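Local atomic coordinates of MCG133388, isoform CRA_f (Mus musculus, PDB entry 4ZPO), a protein that binds calcium and probably acts as a calcium-dependent adhesion protein of neurons, of which this chain is the piece with the first three extracellular cadherin domains. Residues 171-182 and 198-209; 244-254 and 289-297. All coordinates share one frame; numbering follows the deposited sequence.

Contact 1 of 2, residues 171-182 and 198-209; sequences LDRETQARHQLV and LISVIVLDVNDN. With CA (calcium ion), chain E; CA (calcium ion), chain D; CA (calcium ion), chain C.
Leu-171 sets CD1 against CG2 of Val-203 and, with strand 108-114 beyond, lies in the apolar interior of the second cadherin domain. The next residues turn to metal. Asp-172 OD1 and Asp-208 OD2 bind one calcium ion, at 2.5 and 2.4 Å, their carboxylate planes 78° apart. Arg-173 rests CB on Val-203 CG1; CG anti to the backbone N (chi1 -177°) then brings CD alongside the carboxylate of Asp-205, which has a further partner in Glu-242. Arg-173 NH1 ends in a salt bridge to Glu-174 OE1, 3.0 Å away. That same OE1 joins Asp-205 OD1, Val-206 O and Asp-208 OD1 on a second calcium ion, completed by Glu-115 and Asp-241. Ala-177 O takes a bond from Val-203 N, opening the antiparallel pairing with strand 198-204. Arg-178 runs beside Ile-202, NH2 near its CD1. On the other face His-179, hydrogen-bonded with Val-201, meets Val-203 CG2 at its ring edge, ND1 3.8 Å away; Leu-181 pairs likewise with Ile-199. Four carboxylates of the two segments converge beyond the open end of this hairpin; their mutual repulsion is probably offset by the calcium ions and Arg-173, consistent with a calcium-dependent junction between domains.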
loop_
_atom_site.group_PDB
_atom_site.type_symbol
_atom_site.label_atom_id
_atom_site.label_comp_id
_atom_site.label_asym_id
_atom_site.label_seq_id
_atom_site.Cartn_x
_atom_site.Cartn_y
_atom_site.Cartn_z
ATOM N N LEU A 171 -15.673 -1.187 -2.439
ATOM C CA LEU A 171 -15.187 -2.498 -2.029
ATOM C C LEU A 171 -16.335 -3.371 -1.534
ATOM O O LEU A 171 -17.341 -2.865 -1.039
ATOM C CB LEU A 171 -14.126 -2.361 -0.935
ATOM C CG LEU A 171 -12.922 -1.475 -1.256
ATOM C CD1 LEU A 171 -12.010 -1.358 -0.046
ATOM C CD2 LEU A 171 -12.160 -2.015 -2.455
ATOM N N ASP A 172 -16.177 -4.683 -1.668
ATOM C CA ASP A 172 -17.195 -5.624 -1.219
ATOM C C ASP A 172 -16.550 -6.860 -0.604
ATOM O O ASP A 172 -15.999 -7.703 -1.315
ATOM C CB ASP A 172 -18.108 -6.020 -2.381
ATOM C CG ASP A 172 -19.248 -6.922 -1.946
ATOM O OD1 ASP A 172 -19.622 -6.884 -0.756
ATOM O OD2 ASP A 172 -19.775 -7.668 -2.799
ATOM N N ARG A 173 -16.621 -6.959 0.719
ATOM C CA ARG A 173 -16.006 -8.060 1.451
ATOM C C ARG A 173 -16.593 -9.415 1.053
ATOM O O ARG A 173 -15.916 -10.441 1.128
ATOM C CB ARG A 173 -16.164 -7.847 2.959
ATOM C CG ARG A 173 -15.484 -8.908 3.806
ATOM C CD ARG A 173 -16.085 -8.983 5.194
ATOM N NE ARG A 173 -16.066 -10.351 5.701
ATOM C CZ ARG A 173 -17.032 -11.237 5.483
ATOM N NH1 ARG A 173 -18.098 -10.895 4.772
ATOM N NH2 ARG A 173 -16.935 -12.464 5.978
ATOM N N GLU A 174 -17.849 -9.414 0.622
ATOM C CA GLU A 174 -18.529 -10.649 0.244
ATOM C C GLU A 174 -17.949 -11.264 -1.030
ATOM O O GLU A 174 -18.140 -12.450 -1.295
ATOM C CB GLU A 174 -20.031 -10.405 0.073
ATOM C CG GLU A 174 -20.814 -10.395 1.381
ATOM C CD GLU A 174 -20.547 -9.161 2.225
ATOM O OE1 GLU A 174 -20.238 -9.316 3.426
ATOM O OE2 GLU A 174 -20.654 -8.037 1.691
ATOM N N THR A 175 -17.244 -10.456 -1.817
ATOM C CA THR A 175 -16.561 -10.959 -3.005
ATOM C C THR A 175 -15.131 -11.365 -2.663
ATOM O O THR A 175 -14.727 -12.506 -2.888
ATOM C CB THR A 175 -16.536 -9.914 -4.138
ATOM O OG1 THR A 175 -15.909 -8.712 -3.672
ATOM C CG2 THR A 175 -17.949 -9.600 -4.604
ATOM N N GLN A 176 -14.369 -10.421 -2.121
ATOM C CA GLN A 176 -13.020 -10.695 -1.643
ATOM C C GLN A 176 -12.668 -9.769 -0.483
ATOM O O GLN A 176 -12.790 -8.548 -0.587
ATOM C CB GLN A 176 -11.999 -10.551 -2.775
ATOM C CG GLN A 176 -12.142 -9.286 -3.604
ATOM C CD GLN A 176 -10.987 -9.093 -4.571
ATOM O OE1 GLN A 176 -9.854 -9.492 -4.290
ATOM N NE2 GLN A 176 -11.268 -8.482 -5.716
ATOM N N ALA A 177 -12.234 -10.361 0.625
ATOM C CA ALA A 177 -11.952 -9.604 1.839
ATOM C C ALA A 177 -10.531 -9.050 1.854
ATOM O O ALA A 177 -10.124 -8.396 2.816
ATOM C CB ALA A 177 -12.189 -10.473 3.064
ATOM N N ARG A 178 -9.781 -9.309 0.788
ATOM C CA ARG A 178 -8.396 -8.853 0.704
ATOM C C ARG A 178 -7.987 -8.447 -0.709
ATOM O O ARG A 178 -8.377 -9.081 -1.690
ATOM C CB ARG A 178 -7.445 -9.939 1.213
ATOM C CG ARG A 178 -7.146 -9.868 2.702
ATOM C CD ARG A 178 -6.126 -10.925 3.098
ATOM N NE ARG A 178 -4.942 -10.883 2.243
ATOM C CZ ARG A 178 -3.790 -10.315 2.583
ATOM N NH1 ARG A 178 -2.768 -10.327 1.736
ATOM N NH2 ARG A 178 -3.654 -9.741 3.769
ATOM N N HIS A 179 -7.197 -7.382 -0.795
ATOM C CA HIS A 179 -6.596 -6.957 -2.053
ATOM C C HIS A 179 -5.099 -6.753 -1.863
ATOM O O HIS A 179 -4.674 -6.099 -0.911
ATOM C CB HIS A 179 -7.235 -5.663 -2.566
ATOM C CG HIS A 179 -8.689 -5.793 -2.898
ATOM N ND1 HIS A 179 -9.680 -5.707 -1.945
ATOM C CD2 HIS A 179 -9.319 -5.994 -4.079
ATOM C CE1 HIS A 179 -10.859 -5.853 -2.524
ATOM N NE2 HIS A 179 -10.667 -6.028 -3.819
ATOM N N GLN A 180 -4.300 -7.319 -2.761
ATOM C CA GLN A 180 -2.856 -7.128 -2.714
ATOM C C GLN A 180 -2.377 -6.265 -3.873
ATOM O O GLN A 180 -2.527 -6.634 -5.038
ATOM C CB GLN A 180 -2.128 -8.473 -2.726
ATOM C CG GLN A 180 -2.117 -9.183 -1.386
ATOM C CD GLN A 180 -1.054 -10.261 -1.310
ATOM O OE1 GLN A 180 -0.787 -10.812 -0.241
ATOM N NE2 GLN A 180 -0.437 -10.566 -2.447
ATOM N N LEU A 181 -1.801 -5.115 -3.542
ATOM C CA LEU A 181 -1.304 -4.189 -4.550
ATOM C C LEU A 181 0.200 -3.982 -4.402
ATOM O O LEU A 181 0.745 -4.090 -3.304
ATOM C CB LEU A 181 -2.035 -2.849 -4.451
ATOM C CG LEU A 181 -3.564 -2.916 -4.468
ATOM C CD1 LEU A 181 -4.163 -1.520 -4.427
ATOM C CD2 LEU A 181 -4.062 -3.685 -5.683
ATOM N N VAL A 182 0.866 -3.688 -5.514
ATOM C CA VAL A 182 2.306 -3.470 -5.499
ATOM C C VAL A 182 2.657 -2.037 -5.886
ATOM O O VAL A 182 2.558 -1.655 -7.053
ATOM C CB VAL A 182 3.035 -4.439 -6.450
ATOM C CG1 VAL A 182 4.532 -4.159 -6.450
ATOM C CG2 VAL A 182 2.761 -5.879 -6.049
ATOM N N LEU A 198 4.752 -3.894 -0.794
ATOM C CA LEU A 198 3.574 -4.746 -0.927
ATOM C C LEU A 198 2.430 -4.272 -0.035
ATOM O O LEU A 198 2.462 -4.454 1.183
ATOM C CB LEU A 198 3.937 -6.201 -0.606
ATOM C CG LEU A 198 2.986 -7.313 -1.061
ATOM C CD1 LEU A 198 1.889 -7.573 -0.036
ATOM C CD2 LEU A 198 2.386 -6.982 -2.420
ATOM N N ILE A 199 1.418 -3.670 -0.650
ATOM C CA ILE A 199 0.255 -3.180 0.081
ATOM C C ILE A 199 -0.871 -4.209 0.084
ATOM O O ILE A 199 -1.384 -4.581 -0.972
ATOM C CB ILE A 199 -0.277 -1.865 -0.519
ATOM C CG1 ILE A 199 0.847 -0.835 -0.632
ATOM C CG2 ILE A 199 -1.426 -1.324 0.322
ATOM C CD1 ILE A 199 0.460 0.399 -1.413
ATOM N N SER A 200 -1.249 -4.667 1.272
ATOM C CA SER A 200 -2.348 -5.616 1.404
ATOM C C SER A 200 -3.549 -4.953 2.067
ATOM O O SER A 200 -3.548 -4.705 3.273
ATOM C CB SER A 200 -1.912 -6.846 2.203
ATOM O OG SER A 200 -1.628 -6.508 3.548
ATOM N N VAL A 201 -4.573 -4.664 1.270
ATOM C CA VAL A 201 -5.777 -4.015 1.775
ATOM C C VAL A 201 -6.709 -5.018 2.447
ATOM O O VAL A 201 -7.175 -5.966 1.815
ATOM C CB VAL A 201 -6.545 -3.296 0.648
ATOM C CG1 VAL A 201 -7.842 -2.706 1.182
ATOM C CG2 VAL A 201 -5.681 -2.217 0.021
ATOM N N ILE A 202 -6.974 -4.801 3.730
ATOM C CA ILE A 202 -7.906 -5.644 4.469
ATOM C C ILE A 202 -9.282 -4.994 4.509
ATOM O O ILE A 202 -9.468 -3.957 5.142
ATOM C CB ILE A 202 -7.429 -5.901 5.911
ATOM C CG1 ILE A 202 -5.949 -6.292 5.929
ATOM C CG2 ILE A 202 -8.284 -6.972 6.573
ATOM C CD1 ILE A 202 -5.654 -7.588 5.214
ATOM N N VAL A 203 -10.246 -5.603 3.825
ATOM C CA VAL A 203 -11.603 -5.074 3.797
ATOM C C VAL A 203 -12.361 -5.460 5.062
ATOM O O VAL A 203 -12.713 -6.622 5.258
ATOM C CB VAL A 203 -12.385 -5.570 2.568
ATOM C CG1 VAL A 203 -13.807 -5.032 2.595
ATOM C CG2 VAL A 203 -11.682 -5.151 1.289
ATOM N N LEU A 204 -12.604 -4.474 5.922
ATOM C CA LEU A 204 -13.355 -4.692 7.152
ATOM C C LEU A 204 -14.840 -4.836 6.842
ATOM O O LEU A 204 -15.347 -4.213 5.911
ATOM C CB LEU A 204 -13.123 -3.545 8.136
ATOM C CG LEU A 204 -11.673 -3.336 8.579
ATOM C CD1 LEU A 204 -11.556 -2.135 9.506
ATOM C CD2 LEU A 204 -11.133 -4.590 9.251
ATOM N N ASP A 205 -15.535 -5.653 7.627
ATOM C CA ASP A 205 -16.933 -5.964 7.353
ATOM C C ASP A 205 -17.882 -4.835 7.745
ATOM O O ASP A 205 -17.693 -4.167 8.763
ATOM C CB ASP A 205 -17.344 -7.247 8.076
ATOM C CG ASP A 205 -18.728 -7.720 7.676
ATOM O OD1 ASP A 205 -19.056 -7.649 6.473
ATOM O OD2 ASP A 205 -19.490 -8.156 8.564
ATOM N N VAL A 206 -18.903 -4.636 6.918
ATOM C CA VAL A 206 -19.989 -3.707 7.206
ATOM C C VAL A 206 -21.305 -4.414 6.912
ATOM O O VAL A 206 -21.411 -5.127 5.917
ATOM C CB VAL A 206 -19.880 -2.413 6.365
ATOM C CG1 VAL A 206 -21.141 -1.571 6.493
ATOM C CG2 VAL A 206 -18.654 -1.611 6.778
ATOM N N ASN A 207 -22.298 -4.243 7.780
ATOM C CA ASN A 207 -23.595 -4.871 7.558
ATOM C C ASN A 207 -24.284 -4.294 6.326
ATOM O O ASN A 207 -25.122 -3.400 6.433
ATOM C CB ASN A 207 -24.491 -4.711 8.787
ATOM C CG ASN A 207 -25.637 -5.706 8.806
ATOM O OD1 ASN A 207 -26.130 -6.130 7.760
ATOM N ND2 ASN A 207 -26.068 -6.085 10.001
ATOM N N ASP A 208 -23.923 -4.813 5.156
ATOM C CA ASP A 208 -24.505 -4.351 3.900
ATOM C C ASP A 208 -25.295 -5.465 3.224
ATOM O O ASP A 208 -25.477 -5.465 2.007
ATOM C CB ASP A 208 -23.414 -3.829 2.959
ATOM C CG ASP A 208 -22.490 -4.928 2.466
ATOM O OD1 ASP A 208 -21.548 -5.290 3.198
ATOM O OD2 ASP A 208 -22.705 -5.430 1.343
ATOM N N ASN A 209 -25.760 -6.419 4.022
ATOM C CA ASN A 209 -26.577 -7.511 3.508
ATOM C C ASN A 209 -27.718 -7.857 4.452
ATOM O O ASN A 209 -27.558 -7.834 5.672
ATOM C CB ASN A 209 -25.719 -8.751 3.252
ATOM C CG ASN A 209 -24.986 -8.690 1.927
ATOM O OD1 ASN A 209 -23.899 -8.121 1.829
ATOM N ND2 ASN A 209 -25.578 -9.285 0.898
HETATM CA CA CA E . -20.619 -7.123 4.613
HETATM CA CA CA D . -20.715 -4.830 0.079
HETATM CA CA CA C . -26.346 -9.036 7.415
#

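Contact 2 of 2, residues 244-254 and 289-297; sequences TNGQLDYSFGD and IHARARDQG. With CA (calcium ion), chain C.
Arg-292 reaches over to Ser-251 and Asp-254 with two sides of its guanidinium edge. NE points at Ser-251 OG across 2.9 Å in an almost straight bond (173°) lying in the guanidinium plane, and NH2 makes a salt bridge with Asp-254 OD1, also 2.9 Å, whose carboxylate is turned 51° from that plane. CG stands anti to the backbone N (chi1 -169°), and bends at chi2 and chi3 fold the chain back toward strand 248-252. An alanine here is likely to leave the carboxylate of Asp-254 without its charged mate and Ser-251 OG free to turn. At the other end Gln-296 NE2 bonds to Asp-249 OD2 at 3.2 Å, from above the carboxylate plane, with a weak second bond to OD1. Between these side chains, backbone bonds join Asp-249 with Arg-294 and Ser-251 with Arg-292, where the bond from Arg-292 N is weak, in an antiparallel ladder, and Gly-253 N closes it on His-290 O. This is the edge strand 248-252 pairing with strand 286-295 in one sheet of the third cadherin domain's Greek-key sandwich. On the face opposite Arg-292, Tyr-250 and Ala-293 pack toward strand 231-238, and the Tyr-250 hydroxyl bonds to Ala-237. Phe-252 presents its ring edge, at CE1, to Ile-289 CG2, 3.7 Å away. Beyond Gln-296, Asn-245 O and Asp-295 OD2 bind a calcium ion at 2.5 and 2.4 Å, with Asn-209, Asp-239 and Asp-241 among its other ligands. Gln-296 N holds Asp-295 OD1.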
loop_
_atom_site.group_PDB
_atom_site.type_symbol
_atom_site.label_atom_id
_atom_site.label_comp_id
_atom_site.label_asym_id
_atom_site.label_seq_id
_atom_site.Cartn_x
_atom_site.Cartn_y
_atom_site.Cartn_z
ATOM N N THR A 244 -21.546 -11.163 13.990
ATOM C CA THR A 244 -22.909 -10.874 14.427
ATOM C C THR A 244 -23.744 -10.306 13.286
ATOM O O THR A 244 -24.970 -10.417 13.288
ATOM C CB THR A 244 -22.925 -9.883 15.607
ATOM O OG1 THR A 244 -22.311 -8.650 15.209
ATOM C CG2 THR A 244 -22.173 -10.458 16.797
ATOM N N ASN A 245 -23.074 -9.697 12.313
ATOM C CA ASN A 245 -23.749 -9.173 11.134
ATOM C C ASN A 245 -24.305 -10.297 10.263
ATOM O O ASN A 245 -25.165 -10.068 9.413
ATOM C CB ASN A 245 -22.798 -8.298 10.315
ATOM C CG ASN A 245 -22.428 -7.012 11.027
ATOM O OD1 ASN A 245 -22.681 -6.853 12.221
ATOM N ND2 ASN A 245 -21.821 -6.085 10.294
ATOM N N GLY A 246 -23.810 -11.513 10.485
ATOM C CA GLY A 246 -24.238 -12.669 9.720
ATOM C C GLY A 246 -25.200 -13.573 10.466
ATOM O O GLY A 246 -25.931 -14.351 9.854
ATOM N N GLN A 247 -25.199 -13.480 11.792
ATOM C CA GLN A 247 -26.111 -14.274 12.609
ATOM C C GLN A 247 -27.499 -13.644 12.632
ATOM O O GLN A 247 -27.635 -12.421 12.595
ATOM C CB GLN A 247 -25.571 -14.431 14.031
ATOM C CG GLN A 247 -24.367 -15.353 14.130
ATOM C CD GLN A 247 -23.930 -15.592 15.559
ATOM O OE1 GLN A 247 -23.700 -14.649 16.317
ATOM N NE2 GLN A 247 -23.818 -16.860 15.940
ATOM N N LEU A 248 -28.528 -14.483 12.700
ATOM C CA LEU A 248 -29.899 -14.001 12.593
ATOM C C LEU A 248 -30.857 -14.656 13.586
ATOM O O LEU A 248 -30.569 -15.718 14.141
ATOM C CB LEU A 248 -30.409 -14.205 11.163
ATOM C CG LEU A 248 -29.842 -15.397 10.385
ATOM C CD1 LEU A 248 -30.340 -16.724 10.942
ATOM C CD2 LEU A 248 -30.172 -15.274 8.904
ATOM N N ASP A 249 -31.996 -14.004 13.800
ATOM C CA ASP A 249 -33.040 -14.520 14.679
ATOM C C ASP A 249 -34.363 -14.641 13.930
ATOM O O ASP A 249 -34.747 -13.739 13.184
ATOM C CB ASP A 249 -33.217 -13.614 15.901
ATOM C CG ASP A 249 -32.003 -13.613 16.809
ATOM O OD1 ASP A 249 -31.461 -14.706 17.078
ATOM O OD2 ASP A 249 -31.589 -12.520 17.249
ATOM N N TYR A 250 -35.058 -15.756 14.130
ATOM C CA TYR A 250 -36.357 -15.970 13.501
ATOM C C TYR A 250 -37.492 -15.501 14.409
ATOM O O TYR A 250 -37.403 -15.612 15.632
ATOM C CB TYR A 250 -36.550 -17.446 13.148
ATOM C CG TYR A 250 -35.556 -17.990 12.148
ATOM C CD1 TYR A 250 -35.752 -17.824 10.783
ATOM C CD2 TYR A 250 -34.429 -18.686 12.567
ATOM C CE1 TYR A 250 -34.848 -18.325 9.864
ATOM C CE2 TYR A 250 -33.519 -19.191 11.655
ATOM C CZ TYR A 250 -33.734 -19.008 10.305
ATOM O OH TYR A 250 -32.833 -19.509 9.394
ATOM N N SER A 251 -38.557 -14.984 13.800
ATOM C CA SER A 251 -39.741 -14.553 14.539
ATOM C C SER A 251 -40.928 -14.343 13.601
ATOM O O SER A 251 -40.750 -14.156 12.398
ATOM C CB SER A 251 -39.461 -13.263 15.313
ATOM O OG SER A 251 -39.340 -12.159 14.435
ATOM N N PHE A 252 -42.135 -14.373 14.159
ATOM C CA PHE A 252 -43.337 -14.060 13.392
ATOM C C PHE A 252 -43.357 -12.585 13.016
ATOM O O PHE A 252 -42.592 -11.789 13.561
ATOM C CB PHE A 252 -44.603 -14.401 14.184
ATOM C CG PHE A 252 -44.768 -15.863 14.479
ATOM C CD1 PHE A 252 -45.092 -16.755 13.471
ATOM C CD2 PHE A 252 -44.625 -16.341 15.771
ATOM C CE1 PHE A 252 -45.253 -18.102 13.743
ATOM C CE2 PHE A 252 -44.786 -17.686 16.050
ATOM C CZ PHE A 252 -45.100 -18.568 15.035
ATOM N N GLY A 253 -44.236 -12.223 12.087
ATOM C CA GLY A 253 -44.469 -10.826 11.777
ATOM C C GLY A 253 -45.038 -10.135 13.001
ATOM O O GLY A 253 -45.742 -10.759 13.796
ATOM N N ASP A 254 -44.732 -8.851 13.156
ATOM C CA ASP A 254 -45.138 -8.106 14.345
ATOM C C ASP A 254 -46.654 -8.039 14.517
ATOM O O ASP A 254 -47.149 -7.861 15.631
ATOM C CB ASP A 254 -44.559 -6.691 14.307
ATOM C CG ASP A 254 -43.088 -6.655 14.672
ATOM O OD1 ASP A 254 -42.674 -7.441 15.551
ATOM O OD2 ASP A 254 -42.345 -5.845 14.079
ATOM N N ILE A 289 -48.806 -17.763 7.526
ATOM C CA ILE A 289 -47.793 -17.382 8.505
ATOM C C ILE A 289 -46.731 -16.464 7.904
ATOM O O ILE A 289 -46.160 -16.759 6.855
ATOM C CB ILE A 289 -47.101 -18.625 9.101
ATOM C CG1 ILE A 289 -48.138 -19.578 9.699
ATOM C CG2 ILE A 289 -46.078 -18.215 10.153
ATOM C CD1 ILE A 289 -47.539 -20.834 10.290
ATOM N N HIS A 290 -46.473 -15.349 8.582
ATOM C CA HIS A 290 -45.454 -14.399 8.158
ATOM C C HIS A 290 -44.173 -14.591 8.965
ATOM O O HIS A 290 -44.128 -14.277 10.155
ATOM C CB HIS A 290 -45.969 -12.965 8.306
ATOM C CG HIS A 290 -44.964 -11.915 7.938
ATOM N ND1 HIS A 290 -45.059 -10.613 8.379
ATOM C CD2 HIS A 290 -43.854 -11.972 7.168
ATOM C CE1 HIS A 290 -44.045 -9.914 7.900
ATOM N NE2 HIS A 290 -43.298 -10.715 7.162
ATOM N N ALA A 291 -43.136 -15.109 8.311
ATOM C CA ALA A 291 -41.853 -15.339 8.970
ATOM C C ALA A 291 -40.901 -14.169 8.744
ATOM O O ALA A 291 -41.010 -13.451 7.751
ATOM C CB ALA A 291 -41.230 -16.634 8.480
ATOM N N ARG A 292 -39.964 -13.986 9.670
ATOM C CA ARG A 292 -39.040 -12.859 9.610
ATOM C C ARG A 292 -37.662 -13.236 10.149
ATOM O O ARG A 292 -37.546 -13.811 11.230
ATOM C CB ARG A 292 -39.606 -11.673 10.395
ATOM C CG ARG A 292 -38.866 -10.363 10.193
ATOM C CD ARG A 292 -38.312 -9.837 11.509
ATOM N NE ARG A 292 -39.286 -9.927 12.594
ATOM C CZ ARG A 292 -40.202 -9.001 12.858
ATOM N NH1 ARG A 292 -40.281 -7.906 12.115
ATOM N NH2 ARG A 292 -41.043 -9.172 13.868
ATOM N N ALA A 293 -36.620 -12.909 9.389
ATOM C CA ALA A 293 -35.250 -13.202 9.797
ATOM C C ALA A 293 -34.504 -11.927 10.179
ATOM O O ALA A 293 -33.960 -11.237 9.319
ATOM C CB ALA A 293 -34.511 -13.935 8.692
ATOM N N ARG A 294 -34.480 -11.627 11.474
ATOM C CA ARG A 294 -33.849 -10.413 11.979
ATOM C C ARG A 294 -32.337 -10.569 12.110
ATOM O O ARG A 294 -31.856 -11.567 12.643
ATOM C CB ARG A 294 -34.450 -10.034 13.335
ATOM C CG ARG A 294 -33.848 -8.787 13.961
ATOM C CD ARG A 294 -34.410 -7.526 13.330
ATOM N NE ARG A 294 -35.829 -7.361 13.633
ATOM C CZ ARG A 294 -36.553 -6.306 13.274
ATOM N NH1 ARG A 294 -37.838 -6.243 13.593
ATOM N NH2 ARG A 294 -35.992 -5.314 12.596
ATOM N N ASP A 295 -31.593 -9.577 11.632
ATOM C CA ASP A 295 -30.138 -9.577 11.755
ATOM C C ASP A 295 -29.720 -9.188 13.171
ATOM O O ASP A 295 -30.559 -8.819 13.993
ATOM C CB ASP A 295 -29.515 -8.618 10.742
ATOM C CG ASP A 295 -28.135 -9.045 10.310
ATOM O OD1 ASP A 295 -27.580 -9.978 10.926
ATOM O OD2 ASP A 295 -27.602 -8.443 9.355
ATOM N N GLN A 296 -28.423 -9.267 13.452
ATOM C CA GLN A 296 -27.906 -8.878 14.761
ATOM C C GLN A 296 -26.880 -7.755 14.649
ATOM O O GLN A 296 -26.165 -7.456 15.606
ATOM C CB GLN A 296 -27.285 -10.078 15.480
ATOM C CG GLN A 296 -28.289 -11.121 15.935
ATOM C CD GLN A 296 -27.664 -12.184 16.816
ATOM O OE1 GLN A 296 -26.487 -12.103 17.165
ATOM N NE2 GLN A 296 -28.453 -13.188 17.183
ATOM N N GLY A 297 -26.813 -7.136 13.476
ATOM C CA GLY A 297 -25.885 -6.045 13.251
ATOM C C GLY A 297 -26.504 -4.690 13.531
ATOM O O GLY A 297 -27.689 -4.591 13.843
HETATM CA CA CA C . -26.346 -9.036 7.415
#

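Contacts 1 and 2 follow one another along the chain, each an antiparallel strand pair of a successive cadherin domain, their centres about 26 Å apart. Both are partly buried and neither is wholly core: 6 of 20 touching residues are buried in contact 1, nearer the middle of the chain, and 8 of 20 in contact 2. Contact 1 joins neighbouring strands of a hairpin, contact 2 an edge strand to a partner, with 34 residues between the two segments. In contact 1 acidic groups gather on two calcium ions; in contact 2 an arginine and a glutamine also bond directly across the strands. They meet at a third calcium ion, where Asn-207 ND2 lies 2.9 Å from Asp-295 OD2, probably hydrogen-bonded.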